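Local coordinates for protein 2,3,4,5-tetrahydropyridine-2,6-dicarboxylate N-succinyltransferase (Campylobacter jejuni, PDB 2RIJ) that probably catalyses the transfer of a succinyl group from succinyl-CoA to tetrahydrodipicolinate, opening the ring in the succinylase route of lysine biosynthesis, at residues Val245-Gly250 and Ile261-Ile266; Lys144-Ser149 and Val226-Ser231; Ile291-Ala296 and Ser303-Pro308; Phe205-Ala210 and Ile220-Lys225. All blocks are in the same frame, centred on the assembly; numbering follows the deposited sequence. Where two conformers were deposited one is given.

Contact 1. Residues Val245-Gly250 and Ile261-Ile266; sequences VNFNAG and ISSSAI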
loop_
_atom_site.group_PDB
_atom_site.type_symbol
_atom_site.label_atom_id
_atom_site.label_comp_id
_atom_site.label_asym_id
_atom_site.label_seq_id
_atom_site.Cartn_x
_atom_site.Cartn_y
_atom_site.Cartn_z
ATOM N N VAL A 245 -25.231 -28.287 0.907
ATOM C CA VAL A 245 -25.731 -28.228 2.306
ATOM C C VAL A 245 -25.457 -29.587 2.961
ATOM O O VAL A 245 -26.008 -30.651 2.573
ATOM C CB VAL A 245 -27.164 -27.870 2.404
ATOM C CG1 VAL A 245 -27.551 -27.563 3.883
ATOM C CG2 VAL A 245 -27.508 -26.658 1.429
ATOM N N ASN A 246 -24.587 -29.551 3.949
ATOM C CA ASN A 246 -24.206 -30.744 4.670
ATOM C C ASN A 246 -25.237 -31.064 5.779
ATOM O O ASN A 246 -26.232 -30.328 6.018
ATOM C CB ASN A 246 -22.810 -30.532 5.249
ATOM C CG ASN A 246 -22.002 -31.827 5.407
ATOM O OD1 ASN A 246 -22.547 -32.903 5.497
ATOM N ND2 ASN A 246 -20.681 -31.706 5.362
ATOM N N PHE A 247 -25.056 -32.201 6.431
ATOM C CA PHE A 247 -25.954 -32.546 7.526
ATOM C C PHE A 247 -25.764 -31.594 8.697
ATOM O O PHE A 247 -24.663 -31.001 8.873
ATOM C CB PHE A 247 -25.772 -34.008 7.956
ATOM C CG PHE A 247 -24.576 -34.253 8.769
ATOM C CD1 PHE A 247 -23.398 -34.589 8.177
ATOM C CD2 PHE A 247 -24.638 -34.184 10.150
ATOM C CE1 PHE A 247 -22.276 -34.849 8.935
ATOM C CE2 PHE A 247 -23.525 -34.464 10.918
ATOM C CZ PHE A 247 -22.349 -34.771 10.310
ATOM N N ASN A 248 -26.848 -31.412 9.465
ATOM C CA ASN A 248 -26.897 -30.452 10.584
ATOM C C ASN A 248 -26.448 -29.030 10.125
ATOM O O ASN A 248 -25.758 -28.310 10.853
ATOM C CB ASN A 248 -26.001 -30.975 11.721
ATOM C CG ASN A 248 -26.290 -30.340 13.041
ATOM O OD1 ASN A 248 -27.448 -30.043 13.390
ATOM N ND2 ASN A 248 -25.220 -30.116 13.809
ATOM N N ALA A 249 -26.871 -28.656 8.916
ATOM C CA ALA A 249 -26.640 -27.351 8.331
ATOM C C ALA A 249 -27.880 -26.940 7.574
ATOM O O ALA A 249 -28.673 -27.786 7.160
ATOM C CB ALA A 249 -25.419 -27.367 7.335
ATOM N N GLY A 250 -28.034 -25.644 7.373
ATOM C CA GLY A 250 -29.047 -25.131 6.469
ATOM C C GLY A 250 -29.487 -23.712 6.733
ATOM O O GLY A 250 -28.681 -22.846 7.104
ATOM N N ILE A 261 -22.593 -24.667 2.412
ATOM C CA ILE A 261 -22.902 -24.541 3.829
ATOM C C ILE A 261 -22.403 -25.783 4.555
ATOM O O ILE A 261 -23.006 -26.860 4.488
ATOM C CB ILE A 261 -24.390 -24.369 4.089
ATOM C CG1 ILE A 261 -24.961 -23.276 3.190
ATOM C CG2 ILE A 261 -24.653 -24.023 5.572
ATOM C CD1 ILE A 261 -26.451 -23.034 3.312
ATOM N N SER A 262 -21.332 -25.611 5.327
ATOM C CA SER A 262 -20.733 -26.719 6.114
ATOM C C SER A 262 -21.581 -27.118 7.303
ATOM O O SER A 262 -22.423 -26.371 7.798
ATOM C CB SER A 262 -19.335 -26.318 6.648
ATOM O OG SER A 262 -18.416 -26.084 5.585
ATOM N N SER A 263 -21.350 -28.331 7.790
ATOM C CA SER A 263 -22.055 -28.828 8.965
ATOM C C SER A 263 -21.896 -27.858 10.115
ATOM O O SER A 263 -20.814 -27.306 10.327
ATOM C CB SER A 263 -21.525 -30.226 9.349
ATOM O OG SER A 263 -22.112 -31.205 8.525
ATOM N N SER A 264 -22.998 -27.638 10.842
ATOM C CA SER A 264 -23.144 -26.725 11.954
ATOM C C SER A 264 -23.424 -25.280 11.551
ATOM O O SER A 264 -23.766 -24.507 12.401
ATOM C CB SER A 264 -21.974 -26.769 12.942
ATOM O OG SER A 264 -21.992 -28.001 13.577
ATOM N N ALA A 265 -23.323 -24.959 10.272
ATOM C CA ALA A 265 -23.564 -23.570 9.801
ATOM C C ALA A 265 -25.050 -23.375 9.566
ATOM O O ALA A 265 -25.739 -24.288 9.039
ATOM C CB ALA A 265 -22.745 -23.262 8.538
ATOM N N ILE A 266 -25.538 -22.202 9.972
ATOM C CA ILE A 266 -26.923 -21.789 9.840
ATOM C C ILE A 266 -26.971 -20.437 9.171
ATOM O O ILE A 266 -26.213 -19.524 9.538
ATOM C CB ILE A 266 -27.663 -21.685 11.217
ATOM C CG1 ILE A 266 -27.662 -23.046 11.949
ATOM C CG2 ILE A 266 -29.105 -21.236 11.011
ATOM C CD1 ILE A 266 -28.136 -22.965 13.426
HETATM O O HOH W 1 -18.665 -29.694 7.130
#
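Chi1 of -80° holds S263 OG beside its own backbone N and opposite the carbonyl carbon, which aims the hydroxyl at the backbone of F247; N246, its CG swung trans to the main-chain N (chi1 -151°), lays its amide next to that same oxygen. S263 was modelled in two conformers, and its OG contacts hold for the one described. In it, S263 OG donates to F247 O at 2.6 Å, slightly tilted from the carbonyl plane. It also lies over one face of the F247 ring, nearer the rim than the centre and 3.6 Å from CD1. N246 CG is 3.2 Å from S263 OG, yet the amide bonds elsewhere: OD1 accepts from F247 N and from R227 NH1, and ND2 has a weak bond to a water that also accepts from S263 N. Three main-chain bonds complete the seam: N246 N to I261 O at 3.2 Å, S264 N to N248 O at 2.8 Å, and G250 N to A265 O at 3.1 Å. A249 CB rests on the type II turn S262-A265, 3.2 Å from S262 O, with I261 CG2 beside it. Parallel bridges at V245-I261 and G250-I266 frame this corner at its two ends. Such stacking of one turn on the next, strand over strand and corner over corner, is typical of the left-handed parallel beta-helix of hexapeptide-repeat acyltransferases.

Contact 2. Residues Lys144-Ser149 and Val226-Ser231; sequences KLYLLS and VRMGAS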
loop_
_atom_site.group_PDB
_atom_site.type_symbol
_atom_site.label_atom_id
_atom_site.label_comp_id
_atom_site.label_asym_id
_atom_site.label_seq_id
_atom_site.Cartn_x
_atom_site.Cartn_y
_atom_site.Cartn_z
ATOM N N LYS A 144 -32.755 -39.368 14.213
ATOM C CA LYS A 144 -32.163 -38.063 14.463
ATOM C C LYS A 144 -32.028 -37.232 13.159
ATOM O O LYS A 144 -32.425 -36.082 13.111
ATOM C CB LYS A 144 -30.814 -38.233 15.161
ATOM C CG LYS A 144 -30.951 -38.718 16.645
ATOM C CD LYS A 144 -29.646 -39.208 17.251
ATOM C CE LYS A 144 -29.771 -39.494 18.750
ATOM N NZ LYS A 144 -29.860 -38.272 19.558
ATOM N N LEU A 145 -31.536 -37.842 12.090
ATOM C CA LEU A 145 -31.396 -37.112 10.821
ATOM C C LEU A 145 -32.750 -36.646 10.319
ATOM O O LEU A 145 -32.865 -35.532 9.840
ATOM C CB LEU A 145 -30.670 -37.957 9.792
ATOM C CG LEU A 145 -29.174 -38.235 10.081
ATOM C CD1 LEU A 145 -28.579 -39.207 9.047
ATOM C CD2 LEU A 145 -28.309 -36.936 10.218
ATOM N N TYR A 146 -33.756 -37.516 10.406
ATOM C CA TYR A 146 -35.120 -37.166 10.090
ATOM C C TYR A 146 -35.663 -36.066 10.942
ATOM O O TYR A 146 -36.361 -35.191 10.449
ATOM C CB TYR A 146 -36.048 -38.395 10.156
ATOM C CG TYR A 146 -36.265 -39.194 8.872
ATOM C CD1 TYR A 146 -35.420 -40.232 8.493
ATOM C CD2 TYR A 146 -37.328 -38.892 8.013
ATOM C CE1 TYR A 146 -35.646 -40.998 7.329
ATOM C CE2 TYR A 146 -37.561 -39.638 6.871
ATOM C CZ TYR A 146 -36.728 -40.703 6.526
ATOM O OH TYR A 146 -37.040 -41.421 5.392
ATOM N N LEU A 147 -35.361 -36.070 12.238
ATOM C CA LEU A 147 -35.840 -34.986 13.120
ATOM C C LEU A 147 -35.345 -33.612 12.638
ATOM O O LEU A 147 -36.114 -32.646 12.587
ATOM C CB LEU A 147 -35.433 -35.226 14.575
ATOM C CG LEU A 147 -36.202 -36.295 15.323
ATOM C CD1 LEU A 147 -35.493 -36.626 16.696
ATOM C CD2 LEU A 147 -37.673 -35.859 15.522
ATOM N N LEU A 148 -34.091 -33.579 12.178
ATOM C CA LEU A 148 -33.470 -32.369 11.588
ATOM C C LEU A 148 -34.087 -32.029 10.233
ATOM O O LEU A 148 -34.576 -30.928 10.059
ATOM C CB LEU A 148 -31.954 -32.519 11.499
ATOM C CG LEU A 148 -31.179 -32.486 12.830
ATOM C CD1 LEU A 148 -29.819 -33.168 12.667
ATOM C CD2 LEU A 148 -31.094 -31.043 13.346
ATOM N N SER A 149 -34.091 -32.967 9.290
ATOM C CA SER A 149 -34.537 -32.659 7.914
ATOM C C SER A 149 -36.043 -32.369 7.748
ATOM O O SER A 149 -36.414 -31.613 6.855
ATOM C CB SER A 149 -34.044 -33.713 6.944
ATOM O OG SER A 149 -32.629 -33.665 6.895
ATOM N N VAL A 226 -27.552 -31.729 -1.428
ATOM C CA VAL A 226 -28.190 -31.686 -0.098
ATOM C C VAL A 226 -28.110 -33.046 0.562
ATOM O O VAL A 226 -28.806 -34.003 0.183
ATOM C CB VAL A 226 -29.633 -31.148 -0.163
ATOM C CG1 VAL A 226 -30.232 -30.959 1.270
ATOM C CG2 VAL A 226 -29.688 -29.825 -0.944
ATOM N N ARG A 227 -27.251 -33.134 1.572
ATOM C CA ARG A 227 -27.124 -34.350 2.338
ATOM C C ARG A 227 -28.313 -34.555 3.283
ATOM O O ARG A 227 -28.928 -33.593 3.779
ATOM C CB ARG A 227 -25.820 -34.318 3.099
ATOM C CG ARG A 227 -25.121 -35.658 3.243
ATOM C CD ARG A 227 -23.814 -35.392 3.943
ATOM N NE ARG A 227 -22.878 -36.508 3.871
ATOM C CZ ARG A 227 -21.705 -36.526 4.461
ATOM N NH1 ARG A 227 -21.334 -35.494 5.167
ATOM N NH2 ARG A 227 -20.890 -37.561 4.349
HETATM N N MSE A 228 -28.663 -35.819 3.513
HETATM C CA MSE A 228 -29.624 -36.139 4.577
HETATM C C MSE A 228 -29.155 -35.586 5.944
HETATM O O MSE A 228 -27.975 -35.636 6.268
HETATM C CB MSE A 228 -29.877 -37.656 4.607
HETATM C CG MSE A 228 -30.946 -38.114 5.595
HETATM SE SE MSE A 228 -32.628 -37.180 5.321
HETATM C CE MSE A 228 -33.629 -38.163 6.715
ATOM N N GLY A 229 -30.091 -35.018 6.713
ATOM C CA GLY A 229 -29.784 -34.241 7.891
ATOM C C GLY A 229 -29.705 -32.713 7.704
ATOM O O GLY A 229 -29.588 -32.009 8.682
ATOM N N ALA A 230 -29.679 -32.230 6.455
ATOM C CA ALA A 230 -29.789 -30.824 6.149
ATOM C C ALA A 230 -31.195 -30.343 6.542
ATOM O O ALA A 230 -32.172 -31.110 6.532
ATOM C CB ALA A 230 -29.481 -30.542 4.625
ATOM N N SER A 231 -31.283 -29.064 6.874
ATOM C CA SER A 231 -32.538 -28.424 7.239
ATOM C C SER A 231 -32.746 -27.170 6.390
ATOM O O SER A 231 -32.005 -26.199 6.515
ATOM C CB SER A 231 -32.528 -28.099 8.722
ATOM O OG SER A 231 -33.736 -27.498 9.116
HETATM O O HOH W 2 -34.008 -28.605 11.521
#
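S149, at the end of helix 138-149, meets the type II turn R227-A230, so that a helix of the N-terminal region packs on a corner at the start of the left-handed beta-helix. Hydrogen bonding centres on the serine hydroxyl. With OG beside its backbone N (chi1 -65°), S149 donates to A230 O at 2.6 Å, and the same oxygen receives a weak, bent bond from G229 N at 2.9 Å. One side chain therefore bridges a backbone donor and a backbone acceptor of the turn. S149 CA adds a CA-H...O contact to A230 O at 3.1 Å. Aromatic contact comes from selenomethionine M228, whose chain bends at chi2 (54°) and carries its terminal methyl over a face of the Y146 ring. CE stands 3.5 Å from the ring centroid in a CH-pi contact, offset toward the CD1 side, while SE lies farther above the same ring as a Met-aromatic partner. The tyrosine hydroxyl is occupied elsewhere, notably by H211 ND1. Apolar contact joins L145 CB to M228 CG at 4.2 Å. Van der Waals packing against the backbone of the turn adds to it: L145 CD2 lies 3.9 Å from the CA of G229, whose positive phi belongs to the turn, and L148 CB rests against G229 O. M228 O is buried here without a hydrogen-bond partner in the model. Beyond the turn, a water joins the two segments, donating to L148 O at 2.8 Å and accepting from S231 OG at 2.7 Å.

Contact 3. Residues Ile291-Ala296 and Ser303-Pro308; sequences ISVGKA and SVTGIP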
loop_
_atom_site.group_PDB
_atom_site.type_symbol
_atom_site.label_atom_id
_atom_site.label_comp_id
_atom_site.label_asym_id
_atom_site.label_seq_id
_atom_site.Cartn_x
_atom_site.Cartn_y
_atom_site.Cartn_z
ATOM N N ILE A 291 -20.694 -21.603 13.346
ATOM C CA ILE A 291 -20.889 -20.362 12.587
ATOM C C ILE A 291 -22.352 -20.177 12.148
ATOM O O ILE A 291 -22.961 -21.097 11.637
ATOM C CB ILE A 291 -19.949 -20.371 11.393
ATOM C CG1 ILE A 291 -18.519 -20.205 11.930
ATOM C CG2 ILE A 291 -20.273 -19.273 10.375
ATOM C CD1 ILE A 291 -17.482 -20.519 10.957
ATOM N N SER A 292 -22.918 -19.004 12.440
ATOM C CA SER A 292 -24.251 -18.598 12.017
ATOM C C SER A 292 -24.140 -17.308 11.208
ATOM O O SER A 292 -23.376 -16.432 11.567
ATOM C CB SER A 292 -25.129 -18.295 13.228
ATOM O OG SER A 292 -25.342 -19.428 14.039
ATOM N N VAL A 293 -24.885 -17.210 10.112
ATOM C CA VAL A 293 -25.015 -15.985 9.353
ATOM C C VAL A 293 -26.447 -15.513 9.589
ATOM O O VAL A 293 -27.390 -16.307 9.540
ATOM C CB VAL A 293 -24.690 -16.292 7.883
ATOM C CG1 VAL A 293 -25.172 -15.240 6.941
ATOM C CG2 VAL A 293 -23.161 -16.601 7.741
ATOM N N GLY A 294 -26.625 -14.236 9.872
ATOM C CA GLY A 294 -27.947 -13.733 10.256
ATOM C C GLY A 294 -28.855 -13.485 9.067
ATOM O O GLY A 294 -28.637 -13.977 7.979
ATOM N N LYS A 295 -29.901 -12.701 9.308
ATOM C CA LYS A 295 -30.895 -12.390 8.310
ATOM C C LYS A 295 -30.434 -11.392 7.264
ATOM O O LYS A 295 -29.705 -10.458 7.560
ATOM C CB LYS A 295 -32.134 -11.793 8.991
ATOM C CG LYS A 295 -32.844 -12.750 9.886
ATOM C CD LYS A 295 -34.152 -12.147 10.375
ATOM C CE LYS A 295 -34.728 -12.989 11.484
ATOM N NZ LYS A 295 -36.155 -12.588 11.771
ATOM N N ALA A 296 -30.873 -11.600 6.029
ATOM C CA ALA A 296 -30.619 -10.664 4.958
ATOM C C ALA A 296 -29.111 -10.381 4.767
ATOM O O ALA A 296 -28.715 -9.260 4.507
ATOM C CB ALA A 296 -31.410 -9.336 5.219
ATOM N N SER A 303 -16.690 -15.844 -2.308
ATOM C CA SER A 303 -16.264 -15.379 -0.995
ATOM C C SER A 303 -16.082 -16.535 -0.076
ATOM O O SER A 303 -16.531 -17.673 -0.383
ATOM C CB SER A 303 -17.273 -14.389 -0.371
ATOM O OG SER A 303 -18.564 -14.926 -0.219
ATOM N N VAL A 304 -15.482 -16.252 1.090
ATOM C CA VAL A 304 -15.381 -17.239 2.176
ATOM C C VAL A 304 -15.739 -16.546 3.461
ATOM O O VAL A 304 -15.143 -15.501 3.828
ATOM C CB VAL A 304 -13.965 -17.893 2.319
ATOM C CG1 VAL A 304 -13.915 -18.985 3.445
ATOM C CG2 VAL A 304 -13.447 -18.402 0.952
ATOM N N THR A 305 -16.693 -17.124 4.150
ATOM C CA THR A 305 -17.123 -16.627 5.433
ATOM C C THR A 305 -16.716 -17.634 6.534
ATOM O O THR A 305 -17.288 -18.717 6.637
ATOM C CB THR A 305 -18.656 -16.379 5.473
ATOM O OG1 THR A 305 -19.024 -15.360 4.521
ATOM C CG2 THR A 305 -19.093 -15.902 6.870
ATOM N N GLY A 306 -15.710 -17.256 7.312
ATOM C CA GLY A 306 -15.177 -18.069 8.410
ATOM C C GLY A 306 -15.491 -17.595 9.806
ATOM O O GLY A 306 -14.979 -18.134 10.807
ATOM N N ILE A 307 -16.410 -16.642 9.920
ATOM C CA ILE A 307 -16.888 -16.170 11.222
ATOM C C ILE A 307 -18.413 -16.034 11.240
ATOM O O ILE A 307 -19.025 -15.870 10.195
ATOM C CB ILE A 307 -16.272 -14.765 11.606
ATOM C CG1 ILE A 307 -16.657 -13.669 10.597
ATOM C CG2 ILE A 307 -14.696 -14.876 11.718
ATOM C CD1 ILE A 307 -16.334 -12.267 11.021
ATOM N N PRO A 308 -19.017 -16.109 12.422
ATOM C CA PRO A 308 -20.412 -15.751 12.572
ATOM C C PRO A 308 -20.657 -14.299 12.153
ATOM O O PRO A 308 -19.825 -13.433 12.437
ATOM C CB PRO A 308 -20.673 -15.958 14.067
ATOM C CG PRO A 308 -19.571 -16.855 14.538
ATOM C CD PRO A 308 -18.416 -16.523 13.693
#
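I291 and P308 bring the two backbones to their closest approach, CA to CA 4.6 Å; elsewhere the segments diverge, because strands 292-293 and 304-305 belong to different faces of the left-handed beta-helix. The following segment bends at G306 and comes alongside the start of the earlier one, where P308 CA makes a CA-H...O contact with S292 O at 3.2 Å. Proline has no N-H to offer, and the regular backbone partner of S292 is the next residue, L309. Among side chains, I291 does most of the touching. Its CG1 stands opposite the carbonyl carbon (chi1 -70°) and the chain runs on extended (chi2 166°), which places CD1 3.5 Å from G306 O while the CG2 branch settles 3.6 Å from I307 O. CG1 also faces the proline ring, 4.1 Å from P308 CD, the two side chains crossing at about a right angle. Further along, V293 CG2 meets T305 CG2 at 4.2 Å, a methyl pair spanning two walls of the coil. I291 additionally packs on I279 of a neighbouring strand, and S292 OG bonds to R156 NH2. Between side chains, T305 lies about 7 Å from S278, a residue predicted to bind succinyl-CoA. The contact itself is built from branched aliphatic groups, a proline ring and methyls set against carbonyl oxygens. Shape fit and dispersion forces thus carry it, while hydrogen bonds of these segments go to residues outside the pair, such as L309, I266 and R156.

Contact 4. Residues Phe205-Ala210 and Ile220-Lys225; sequences FPRFLA and ILESSK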
loop_
_atom_site.group_PDB
_atom_site.type_symbol
_atom_site.label_atom_id
_atom_site.label_comp_id
_atom_site.label_asym_id
_atom_site.label_seq_id
_atom_site.Cartn_x
_atom_site.Cartn_y
_atom_site.Cartn_z
ATOM N N PHE A 205 -23.643 -41.649 4.310
ATOM C CA PHE A 205 -24.909 -40.922 4.413
ATOM C C PHE A 205 -25.640 -40.949 3.064
ATOM O O PHE A 205 -24.995 -40.814 2.017
ATOM C CB PHE A 205 -24.680 -39.445 4.739
ATOM C CG PHE A 205 -24.279 -39.164 6.157
ATOM C CD1 PHE A 205 -23.006 -39.499 6.599
ATOM C CD2 PHE A 205 -25.136 -38.521 7.024
ATOM C CE1 PHE A 205 -22.608 -39.253 7.928
ATOM C CE2 PHE A 205 -24.742 -38.266 8.358
ATOM C CZ PHE A 205 -23.485 -38.676 8.800
ATOM N N PRO A 206 -26.989 -40.990 3.098
ATOM C CA PRO A 206 -27.829 -40.790 1.912
ATOM C C PRO A 206 -28.123 -39.308 1.664
ATOM O O PRO A 206 -27.659 -38.426 2.416
ATOM C CB PRO A 206 -29.100 -41.549 2.294
ATOM C CG PRO A 206 -29.204 -41.316 3.723
ATOM C CD PRO A 206 -27.833 -41.225 4.290
ATOM N N ARG A 207 -28.817 -39.042 0.573
ATOM C CA ARG A 207 -29.191 -37.717 0.212
ATOM C C ARG A 207 -30.568 -37.403 0.813
ATOM O O ARG A 207 -31.420 -38.280 0.985
ATOM C CB ARG A 207 -29.176 -37.565 -1.300
ATOM C CG ARG A 207 -27.719 -37.671 -1.837
ATOM C CD ARG A 207 -27.602 -38.095 -3.189
ATOM N NE ARG A 207 -26.210 -38.108 -3.625
ATOM C CZ ARG A 207 -25.875 -38.282 -4.875
ATOM N NH1 ARG A 207 -26.810 -38.469 -5.765
ATOM N NH2 ARG A 207 -24.625 -38.246 -5.233
ATOM N N PHE A 208 -30.770 -36.127 1.055
ATOM C CA PHE A 208 -32.052 -35.547 1.534
ATOM C C PHE A 208 -33.257 -35.974 0.719
ATOM O O PHE A 208 -34.247 -36.402 1.294
ATOM C CB PHE A 208 -31.860 -34.012 1.542
ATOM C CG PHE A 208 -33.014 -33.182 1.981
ATOM C CD1 PHE A 208 -33.988 -32.801 1.063
ATOM C CD2 PHE A 208 -33.040 -32.608 3.274
ATOM C CE1 PHE A 208 -35.010 -31.923 1.420
ATOM C CE2 PHE A 208 -34.048 -31.738 3.633
ATOM C CZ PHE A 208 -35.066 -31.417 2.699
ATOM N N LEU A 209 -33.163 -35.920 -0.617
ATOM C CA LEU A 209 -34.316 -36.205 -1.447
ATOM C C LEU A 209 -34.661 -37.702 -1.508
ATOM O O LEU A 209 -35.708 -38.067 -1.998
ATOM C CB LEU A 209 -34.160 -35.554 -2.848
ATOM C CG LEU A 209 -34.338 -34.032 -2.882
ATOM C CD1 LEU A 209 -33.935 -33.543 -4.312
ATOM C CD2 LEU A 209 -35.775 -33.585 -2.504
ATOM N N ALA A 210 -33.797 -38.566 -0.963
ATOM C CA ALA A 210 -34.157 -39.970 -0.857
ATOM C C ALA A 210 -35.190 -40.128 0.284
ATOM O O ALA A 210 -35.825 -41.198 0.408
ATOM C CB ALA A 210 -32.901 -40.882 -0.624
ATOM N N ILE A 220 -34.592 -27.800 -4.906
ATOM C CA ILE A 220 -33.259 -28.361 -4.792
ATOM C C ILE A 220 -32.938 -28.839 -6.175
ATOM O O ILE A 220 -33.522 -29.849 -6.670
ATOM C CB ILE A 220 -33.215 -29.536 -3.828
ATOM C CG1 ILE A 220 -33.578 -29.099 -2.417
ATOM C CG2 ILE A 220 -31.881 -30.267 -3.935
ATOM C CD1 ILE A 220 -33.897 -30.286 -1.454
ATOM N N LEU A 221 -32.063 -28.130 -6.858
ATOM C CA LEU A 221 -31.862 -28.380 -8.324
ATOM C C LEU A 221 -30.956 -29.553 -8.647
ATOM O O LEU A 221 -30.794 -29.903 -9.812
ATOM C CB LEU A 221 -31.398 -27.101 -9.057
ATOM C CG LEU A 221 -32.525 -26.176 -9.537
ATOM C CD1 LEU A 221 -33.275 -25.598 -8.359
ATOM C CD2 LEU A 221 -31.962 -25.078 -10.491
ATOM N N GLU A 222 -30.401 -30.179 -7.617
ATOM C CA GLU A 222 -29.611 -31.389 -7.773
ATOM C C GLU A 222 -29.469 -32.069 -6.421
ATOM O O GLU A 222 -28.954 -31.483 -5.453
ATOM C CB GLU A 222 -28.228 -31.104 -8.383
ATOM C CG GLU A 222 -27.212 -32.283 -8.375
ATOM C CD GLU A 222 -27.820 -33.682 -8.692
ATOM O OE1 GLU A 222 -28.704 -33.754 -9.597
ATOM O OE2 GLU A 222 -27.438 -34.720 -8.035
ATOM N N SER A 223 -29.937 -33.309 -6.361
ATOM C CA SER A 223 -29.957 -34.078 -5.126
ATOM C C SER A 223 -28.594 -34.244 -4.455
ATOM O O SER A 223 -28.525 -34.190 -3.267
ATOM C CB SER A 223 -30.573 -35.481 -5.331
ATOM O OG SER A 223 -30.716 -36.185 -4.094
ATOM N N SER A 224 -27.506 -34.459 -5.193
ATOM C CA SER A 224 -26.191 -34.666 -4.582
ATOM C C SER A 224 -25.723 -33.446 -3.732
ATOM O O SER A 224 -24.792 -33.540 -2.937
ATOM C CB SER A 224 -25.163 -34.981 -5.676
ATOM O OG SER A 224 -24.985 -33.871 -6.494
ATOM N N LYS A 225 -26.389 -32.299 -3.886
ATOM C CA LYS A 225 -25.988 -31.069 -3.190
ATOM C C LYS A 225 -26.630 -30.857 -1.809
ATOM O O LYS A 225 -26.287 -29.896 -1.139
ATOM C CB LYS A 225 -26.287 -29.849 -4.041
ATOM C CG LYS A 225 -25.572 -29.768 -5.399
ATOM C CD LYS A 225 -24.139 -30.335 -5.333
ATOM C CE LYS A 225 -23.326 -30.055 -6.621
ATOM N NZ LYS A 225 -22.895 -28.621 -6.599
HETATM O O HOH W 3 -31.015 -34.422 -1.812
#
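E222 OE2, which faces R207 across the contact, is gripped by two groups of one residue: S224 N at 2.9 Å, from above the carboxylate plane, and S224 OG at 3.0 Å, on the anti lone pair. The pair fixes the carboxylate over the short 3-10 turn 223-225, at the first coil of the left-handed beta-helix, where another 3-10 turn, 208-210, packs against it. R207 NH1 is 4.4 Å from E222 OE2, which lies well out of the guanidinium plane; the opposite charges probably attract, although no N-H points at the oxygen. Stronger pairing is made with other chains: R207 NH2 bridges to E222 OE1 of a neighbouring subunit, and E222 OE1 here to R207 NH2 of another, consistent with the homotrimer. Extended from CG to NE, the R207 chain runs along S223 and S224 and ends with S224 CB over one guanidinium face, 3.3 Å from R207 NH2. R207 CB lies 3.5 Å from S223 OG. F208, with CG trans to its backbone N (chi1 180°), crosses I220 at about a right angle, F208 CE1 3.5 Å from I220 CD1. L209 and I220 meet tip to tip, L209 CD1 3.9 Å from I220 CG2. A water spans the two 3-10 turns, accepting from L209 N and donating to S223 O, each 2.9 Å from it.

How the contacts relate
From the N terminus, contact 2 opens first on helix 138-149 and closes only at 226-231. Within that long loop falls contact 4, whose smaller loop joins 205-210 to 220-225. Contact 1 follows in series, then contact 3; none cross. Contacts 2 and 4 share backbone bonds, M228 N to P206 O and F208 N to V226 O, which tie the segment after strand 201-203 to the first beta-helix corner, while contact 2 itself brings in helix 138-149. Contact 1 continues from both: N248 N bonds G229 O, and V245 N bonds K225 O. I266 then pairs with I291 and V293, leading to contact 3, whose centre is about 23 Å from that of contact 4.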